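Local structure of serine-tRNA ligase (Naegleria fowleri, 6BLJ) at residues E28-R32 against R33-V37; D346-S349 against W350-F353. The protein probably charges serine-specific tRNA with serine, using ATP to activate the amino acid, as class II seryl-tRNA synthetases do. All blocks are in the same frame, centred on the assembly; numbering follows the deposited sequence.

Contact 1 (E28-R32 against R33-V37); sequences ESQRR and RFADV
Q30 reaches from the last turn of helix 23-32 to the chain that leaves it, and its amide NE2 donates to D36 O at 2.8 Å. The N-H points almost straight at the oxygen, at 165°. D36 O lies in the plane of the Q30 amide, yet the donor stands above the carbonyl plane of D36. The Q30 chain is bent at chi2 (-66°), which turns the amide back along the departing chain. A35 CB sits 3.7 Å from Q30 NE2.

The helix ends in a Schellman motif. F34 has positive phi (51°), and two backbone bonds run back into the last turn. A35 N donates to Q30 O and F34 N donates to R31 O, both at 2.9 Å. The side chain and the carbonyl of Q30 thus both hold the exit loop.

The tight part joins Q30 to A35 and D36, and the buried R33 to S29. R33 N donates to S29 O at 2.9 Å, and R33 CG lies 3.3 Å from the same oxygen. The polar ends here meet through water: one water bridges S29 OG and Q30 OE1, and its bond from R33 NE is long and weak. S29 OG also meets V154 N, and the R33 guanidinium reaches N382 O.

The side with R31, F34 and V37 is only partly buried. V37 CG2 touches R31 CG at 3.6 Å. R31 NH2 forms a salt bridge with E24. The F34 ring has R31 O over one face, and D399 of the second subunit packs on it. D36 caps a backbone N at the start of helix 38-76, and its OD1 also bonds to T38 OG1. Directional polar bonds therefore largely fix the turn, while V37 against R31 adds a small apolar contact.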
loop_
_atom_site.group_PDB
_atom_site.type_symbol
_atom_site.label_atom_id
_atom_site.label_comp_id
_atom_site.label_asym_id
_atom_site.label_seq_id
_atom_site.Cartn_x
_atom_site.Cartn_y
_atom_site.Cartn_z
ATOM N N GLU A 28 -12.959 11.816 29.375
ATOM C CA GLU A 28 -14.339 11.656 28.939
ATOM C C GLU A 28 -14.444 11.687 27.417
ATOM O O GLU A 28 -15.212 10.915 26.830
ATOM C CB GLU A 28 -15.217 12.738 29.573
ATOM C CG GLU A 28 -16.715 12.462 29.476
ATOM C CD GLU A 28 -17.132 11.177 30.186
ATOM O OE1 GLU A 28 -18.090 10.527 29.719
ATOM O OE2 GLU A 28 -16.507 10.818 31.208
ATOM N N SER A 29 -13.672 12.558 26.756
ATOM C CA SER A 29 -13.692 12.594 25.293
ATOM C C SER A 29 -13.166 11.285 24.717
ATOM O O SER A 29 -13.717 10.760 23.741
ATOM C CB SER A 29 -12.880 13.789 24.774
ATOM O OG SER A 29 -12.929 13.905 23.352
ATOM N N GLN A 30 -12.120 10.726 25.336
ATOM C CA GLN A 30 -11.585 9.446 24.879
ATOM C C GLN A 30 -12.601 8.321 25.063
ATOM O O GLN A 30 -12.723 7.438 24.201
ATOM C CB GLN A 30 -10.282 9.136 25.623
ATOM C CG GLN A 30 -9.132 10.031 25.212
ATOM C CD GLN A 30 -8.703 9.800 23.773
ATOM O OE1 GLN A 30 -9.106 10.532 22.867
ATOM N NE2 GLN A 30 -7.874 8.777 23.557
ATOM N N ARG A 31 -13.345 8.335 26.177
ATOM C CA ARG A 31 -14.380 7.323 26.381
ATOM C C ARG A 31 -15.487 7.451 25.343
ATOM O O ARG A 31 -15.940 6.445 24.783
ATOM C CB ARG A 31 -14.950 7.427 27.797
ATOM C CG ARG A 31 -13.993 6.961 28.879
ATOM C CD ARG A 31 -14.669 6.834 30.237
ATOM N NE ARG A 31 -14.897 8.140 30.840
ATOM C CZ ARG A 31 -14.069 8.708 31.712
ATOM N NH1 ARG A 31 -12.958 8.078 32.080
ATOM N NH2 ARG A 31 -14.350 9.908 32.212
ATOM N N ARG A 32 -15.925 8.681 25.056
ATOM C CA ARG A 32 -16.935 8.876 24.015
ATOM C C ARG A 32 -16.430 8.430 22.649
ATOM O O ARG A 32 -17.218 7.953 21.824
ATOM C CB ARG A 32 -17.378 10.339 23.986
ATOM C CG ARG A 32 -18.074 10.761 25.302
ATOM C CD ARG A 32 -18.460 12.227 25.309
ATOM N NE ARG A 32 -19.323 12.552 26.448
ATOM C CZ ARG A 32 -19.547 13.785 26.898
ATOM N NH1 ARG A 32 -18.964 14.831 26.318
ATOM N NH2 ARG A 32 -20.349 13.975 27.939
ATOM N N ARG A 33 -15.131 8.584 22.384
ATOM C CA ARG A 33 -14.550 8.082 21.143
ATOM C C ARG A 33 -14.313 6.582 21.177
ATOM O O ARG A 33 -13.902 6.016 20.158
ATOM C CB ARG A 33 -13.218 8.790 20.836
ATOM C CG ARG A 33 -13.345 10.265 20.501
ATOM C CD ARG A 33 -12.014 10.869 20.073
ATOM N NE ARG A 33 -12.175 12.211 19.506
ATOM C CZ ARG A 33 -12.503 12.446 18.239
ATOM N NH1 ARG A 33 -12.706 11.432 17.416
ATOM N NH2 ARG A 33 -12.626 13.691 17.789
ATOM N N PHE A 34 -14.541 5.935 22.319
ATOM C CA PHE A 34 -14.192 4.531 22.500
ATOM C C PHE A 34 -12.735 4.311 22.092
ATOM O O PHE A 34 -12.400 3.405 21.330
ATOM C CB PHE A 34 -15.162 3.618 21.726
ATOM C CG PHE A 34 -16.574 3.717 22.229
ATOM C CD1 PHE A 34 -17.040 2.851 23.205
ATOM C CD2 PHE A 34 -17.408 4.733 21.787
ATOM C CE1 PHE A 34 -18.325 2.968 23.696
ATOM C CE2 PHE A 34 -18.695 4.861 22.271
ATOM C CZ PHE A 34 -19.161 3.974 23.223
ATOM N N ALA A 35 -11.866 5.195 22.586
ATOM C CA ALA A 35 -10.446 5.184 22.265
ATOM C C ALA A 35 -9.634 4.906 23.537
ATOM O O ALA A 35 -10.174 4.555 24.595
ATOM C CB ALA A 35 -10.035 6.500 21.593
ATOM N N ASP A 36 -8.322 5.061 23.431
ATOM C CA ASP A 36 -7.427 4.694 24.529
ATOM C C ASP A 36 -7.459 5.800 25.581
ATOM O O ASP A 36 -6.897 6.882 25.382
ATOM C CB ASP A 36 -6.021 4.456 23.992
ATOM C CG ASP A 36 -5.067 3.913 25.046
ATOM O OD1 ASP A 36 -5.467 3.732 26.221
ATOM O OD2 ASP A 36 -3.906 3.650 24.678
ATOM N N VAL A 37 -8.147 5.533 26.696
ATOM C CA VAL A 37 -8.256 6.513 27.774
ATOM C C VAL A 37 -6.913 6.707 28.482
ATOM O O VAL A 37 -6.635 7.793 29.010
ATOM C CB VAL A 37 -9.359 6.087 28.766
ATOM C CG1 VAL A 37 -9.492 7.098 29.902
ATOM C CG2 VAL A 37 -10.694 5.929 28.050
HETATM O O HOH W 1 -10.666 12.857 22.418
#

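Contact 2 (D346-S349 against W350-F353); sequences DNKS and WEMF
W350 and N347 meet side chain to side chain at the start of helix 348-366, with N347 at the N-cap position. This helix packs against the largely antiparallel sheet of the class II synthetase core. N347 OD1 lies 3.5 Å from W350 CD1. The amide and indole planes are turned 69° from each other. The N347 side chain makes no capping bond, but its carbonyl starts the helical ladder: E351 N donates to N347 O at 3.0 Å, nearly along the C=O axis.

The next two rungs follow from K348 O to M352 N and from S349 O to F353 N. E351 lays its CG 3.5 Å from N347 O, and its chain then extends past that carbonyl.

S349 OG lies over one face of the W350 ring, offset toward the rim. Its chi1 of 67° places OG between the backbone N and the carbonyl carbon. There it meets H439 ND1 and N412 ND2, hydrogen-bond partners that secure this buried hydroxyl.

Farther out, the sheet positions the turn. M352 rests on V340 and T342 of strand 332-342. F353 meets F389 edge-to-face and also touches strand 404-412. The W350 ring meets H7, a residue of the expression tag, edge-to-face; this packing may therefore be particular to the construct. At the outer side, K348 NZ forms a salt bridge with E299, whereas E351 OE1 remains 6.9 Å from K348 NZ.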
loop_
_atom_site.group_PDB
_atom_site.type_symbol
_atom_site.label_atom_id
_atom_site.label_comp_id
_atom_site.label_asym_id
_atom_site.label_seq_id
_atom_site.Cartn_x
_atom_site.Cartn_y
_atom_site.Cartn_z
ATOM N N ASP A 346 -15.766 33.159 20.776
ATOM C CA ASP A 346 -17.211 33.432 20.847
ATOM C C ASP A 346 -18.063 32.443 20.050
ATOM O O ASP A 346 -19.044 32.826 19.408
ATOM C CB ASP A 346 -17.507 34.857 20.378
ATOM C CG ASP A 346 -16.813 35.898 21.217
ATOM O OD1 ASP A 346 -16.612 35.653 22.425
ATOM O OD2 ASP A 346 -16.459 36.958 20.660
ATOM N N ASN A 347 -17.719 31.157 20.122
ATOM C CA ASN A 347 -18.483 30.090 19.461
ATOM C C ASN A 347 -18.713 30.351 17.970
ATOM O O ASN A 347 -19.635 29.782 17.375
ATOM C CB ASN A 347 -19.833 29.854 20.157
ATOM C CG ASN A 347 -19.700 29.042 21.430
ATOM O OD1 ASN A 347 -18.879 28.126 21.513
ATOM N ND2 ASN A 347 -20.507 29.374 22.434
ATOM N N LYS A 348 -17.862 31.165 17.337
ATOM C CA LYS A 348 -18.047 31.470 15.923
ATOM C C LYS A 348 -17.930 30.230 15.050
ATOM O O LYS A 348 -18.661 30.098 14.063
ATOM C CB LYS A 348 -17.045 32.524 15.459
ATOM C CG LYS A 348 -17.620 33.932 15.480
ATOM C CD LYS A 348 -16.581 34.962 15.747
ATOM C CE LYS A 348 -17.261 36.310 15.987
ATOM N NZ LYS A 348 -16.252 37.363 16.180
ATOM N N SER A 349 -17.017 29.317 15.378
ATOM C CA SER A 349 -16.896 28.138 14.524
ATOM C C SER A 349 -18.150 27.270 14.616
ATOM O O SER A 349 -18.566 26.683 13.609
ATOM C CB SER A 349 -15.634 27.341 14.871
ATOM O OG SER A 349 -15.701 26.747 16.152
ATOM N N TRP A 350 -18.790 27.223 15.798
ATOM C CA TRP A 350 -20.047 26.490 15.958
ATOM C C TRP A 350 -21.192 27.180 15.228
ATOM O O TRP A 350 -22.071 26.512 14.669
ATOM C CB TRP A 350 -20.363 26.299 17.452
ATOM C CG TRP A 350 -19.327 25.409 18.057
ATOM C CD1 TRP A 350 -18.366 25.750 18.966
ATOM C CD2 TRP A 350 -19.070 24.048 17.689
ATOM N NE1 TRP A 350 -17.552 24.671 19.215
ATOM C CE2 TRP A 350 -17.961 23.616 18.439
ATOM C CE3 TRP A 350 -19.683 23.148 16.805
ATOM C CZ2 TRP A 350 -17.453 22.323 18.336
ATOM C CZ3 TRP A 350 -19.179 21.863 16.706
ATOM C CH2 TRP A 350 -18.072 21.464 17.462
ATOM N N GLU A 351 -21.208 28.514 15.222
ATOM C CA GLU A 351 -22.179 29.221 14.392
ATOM C C GLU A 351 -21.930 28.958 12.909
ATOM O O GLU A 351 -22.875 28.789 12.126
ATOM C CB GLU A 351 -22.140 30.718 14.707
ATOM C CG GLU A 351 -22.607 31.037 16.123
ATOM C CD GLU A 351 -22.315 32.468 16.539
ATOM O OE1 GLU A 351 -21.837 33.257 15.698
ATOM O OE2 GLU A 351 -22.553 32.802 17.717
ATOM N N MET A 352 -20.663 28.892 12.503
ATOM C CA MET A 352 -20.361 28.622 11.099
ATOM C C MET A 352 -20.760 27.198 10.705
ATOM O O MET A 352 -21.173 26.956 9.560
ATOM C CB MET A 352 -18.874 28.877 10.834
ATOM C CG MET A 352 -18.468 28.837 9.366
ATOM S SD MET A 352 -19.357 30.066 8.382
ATOM C CE MET A 352 -18.887 31.599 9.198
ATOM N N PHE A 353 -20.618 26.246 11.630
ATOM C CA PHE A 353 -21.080 24.881 11.401
ATOM C C PHE A 353 -22.556 24.867 11.010
ATOM O O PHE A 353 -22.943 24.252 10.009
ATOM C CB PHE A 353 -20.829 24.050 12.674
ATOM C CG PHE A 353 -21.281 22.601 12.584
ATOM C CD1 PHE A 353 -20.401 21.608 12.155
ATOM C CD2 PHE A 353 -22.566 22.227 12.952
ATOM C CE1 PHE A 353 -20.799 20.277 12.080
ATOM C CE2 PHE A 353 -22.970 20.897 12.877
ATOM C CZ PHE A 353 -22.086 19.922 12.446
#

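In the fold
Contact 1 comes first in the chain and closes a short helix next to the long helix 38-76, in the N-terminal part of the protein. Contact 2 starts a helix on the sheet of the catalytic core. Their centres are 24 Å apart and their nearest atoms about 9 Å, so they do not touch. The chain at 382-387, which follows both in sequence, reaches both contacts: N382 and A385 receive the R33 guanidinium, the latter weakly, while A386 and K387 touch W350. Neither contact belongs to the AMP pocket. F353 of contact 2 has its side chain about 12 Å from the bound nucleotide, which the same sheet holds through E406-S409 of strand 404-412.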